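PDB 1W58: CELL division protein FTSZ homolog 1 from Methanocaldococcus jannaschii, which binds GTP, which it probably hydrolyses, and probably polymerises in a GTP-dependent manner into the contractile Z ring at the site of cell division. Local coordinates for residues 290-295 / 329-334. Sequence-based numbering, arbitrary orientation.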
# COMPACT_ATOMS: atom_id res chain seq x y z
N MET A 290 10.02 -41.93 1.92
CA MET A 290 10.48 -41.97 3.30
C MET A 290 10.59 -43.43 3.77
O MET A 290 9.87 -44.31 3.28
CB MET A 290 9.49 -41.21 4.20
CG MET A 290 9.28 -39.75 3.78
SD MET A 290 7.72 -39.03 4.39
CE MET A 290 6.62 -39.42 3.05
N GLY A 291 11.50 -43.68 4.70
CA GLY A 291 11.68 -45.03 5.20
C GLY A 291 12.68 -45.10 6.33
O GLY A 291 13.09 -44.06 6.86
N PRO A 292 13.08 -46.32 6.74
CA PRO A 292 14.05 -46.54 7.83
C PRO A 292 15.51 -46.41 7.39
O PRO A 292 15.80 -46.12 6.23
CB PRO A 292 13.71 -47.95 8.29
CG PRO A 292 13.34 -48.63 7.00
CD PRO A 292 12.47 -47.59 6.31
N GLU A 293 16.42 -46.62 8.33
CA GLU A 293 17.85 -46.52 8.08
C GLU A 293 18.35 -47.25 6.83
O GLU A 293 19.32 -46.84 6.20
CB GLU A 293 18.61 -47.05 9.30
CG GLU A 293 20.05 -46.61 9.39
CD GLU A 293 20.20 -45.17 9.85
OE1 GLU A 293 19.58 -44.82 10.88
OE2 GLU A 293 20.94 -44.40 9.19
N ASP A 294 17.67 -48.34 6.48
CA ASP A 294 18.04 -49.16 5.33
C ASP A 294 17.48 -48.68 3.99
O ASP A 294 17.44 -49.44 3.02
CB ASP A 294 17.59 -50.60 5.57
CG ASP A 294 16.11 -50.69 5.90
OD1 ASP A 294 15.72 -50.21 6.98
OD2 ASP A 294 15.34 -51.23 5.07
N LEU A 295 17.04 -47.43 3.93
CA LEU A 295 16.50 -46.90 2.68
C LEU A 295 17.67 -46.71 1.72
O LEU A 295 18.77 -46.36 2.14
CB LEU A 295 15.79 -45.57 2.92
CG LEU A 295 15.16 -44.90 1.70
CD1 LEU A 295 14.09 -45.81 1.12
CD2 LEU A 295 14.57 -43.56 2.08
N ASN A 329 10.02 -50.29 10.00
CA ASN A 329 10.31 -51.13 8.85
C ASN A 329 9.40 -50.87 7.66
O ASN A 329 8.95 -51.81 7.00
CB ASN A 329 10.25 -52.61 9.25
CG ASN A 329 10.77 -53.53 8.15
OD1 ASN A 329 11.90 -53.36 7.67
ND2 ASN A 329 9.96 -54.50 7.75
N THR A 330 9.14 -49.60 7.37
CA THR A 330 8.27 -49.25 6.25
C THR A 330 8.81 -48.09 5.43
O THR A 330 9.53 -47.24 5.94
CB THR A 330 6.86 -48.85 6.75
OG1 THR A 330 6.30 -49.92 7.51
CG2 THR A 330 5.95 -48.54 5.58
N VAL A 331 8.47 -48.07 4.14
CA VAL A 331 8.84 -46.96 3.27
C VAL A 331 7.53 -46.32 2.85
O VAL A 331 6.61 -46.99 2.36
CB VAL A 331 9.62 -47.40 1.99
CG1 VAL A 331 10.96 -47.98 2.37
CG2 VAL A 331 8.81 -48.36 1.17
N ARG A 332 7.41 -45.01 3.09
CA ARG A 332 6.20 -44.30 2.74
C ARG A 332 6.49 -43.43 1.53
O ARG A 332 7.58 -42.88 1.41
CB ARG A 332 5.74 -43.43 3.90
CG ARG A 332 4.37 -42.82 3.68
CD ARG A 332 4.05 -41.77 4.73
NE ARG A 332 3.79 -42.33 6.05
CZ ARG A 332 4.44 -41.97 7.15
NH1 ARG A 332 5.40 -41.06 7.09
NH2 ARG A 332 4.11 -42.50 8.32
N VAL A 333 5.53 -43.34 0.62
CA VAL A 333 5.71 -42.53 -0.58
C VAL A 333 4.64 -41.44 -0.71
O VAL A 333 3.43 -41.73 -0.63
CB VAL A 333 5.70 -43.41 -1.86
CG1 VAL A 333 5.74 -42.54 -3.10
CG2 VAL A 333 6.92 -44.34 -1.86
N LEU A 334 5.08 -40.19 -0.90
CA LEU A 334 4.19 -39.05 -1.07
C LEU A 334 4.33 -38.54 -2.48
O LEU A 334 5.41 -38.20 -2.90
CB LEU A 334 4.53 -37.92 -0.10
CG LEU A 334 3.81 -36.57 -0.26
CD1 LEU A 334 2.31 -36.72 -0.11
CD2 LEU A 334 4.32 -35.59 0.78
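Met290 and Arg332 face each other as an antiparallel hydrogen-bonded pair, each residue giving its amide and its carbonyl to the other. The bond from Met290 N to Arg332 O is short and nearly straight (2.7 Å, 172° at the hydrogen). The return bond, from Arg332 N to Met290 O, is more bent, and the place of that carbonyl is less certain because it crowds a neighbour in the model.

One residue on, the ladder gives way to a weaker contact: Gly291 CA lies 3.2 Å from Thr330 O, a CA-H...O approach. With proline next, Pro292 has no amide hydrogen to give, and its ring carbon CD instead sits beside the same Thr330 oxygen. The strand then ends in a type I turn, in which Pro292 O accepts the amide of Leu295 at 2.9 Å.

The Met290 and Arg332 side chains share one face of the sheet. A bend at chi3 (-90°) turns the Met290 methyl CE back over the aliphatic part of Arg332, 3.9 Å from its CD, and near Leu334 CB. Met290 SD lies at the edge of the guanidinium, whose NE has a long, weak ion pair with Glu255. On the other side of the strands, Leu295 CD1 packs on Val331 CG1 at 4.0 Å.

Asp294, in the turn, forms a salt bridge with Arg261 of helix 261-270; Arg261 also touches Pro292 and Val331, and Ala265 of the same helix meets Val333. The contact thus joins the two central strands of the four-stranded mixed sheet in the FtsZ C-terminal domain: Gly291 makes backbone hydrogen bonds with Thr322 of strand 317-323 and with Asp324 just beyond it, while Val331 and Val333 make theirs with Ser256 and Gly254 of strand 249-256.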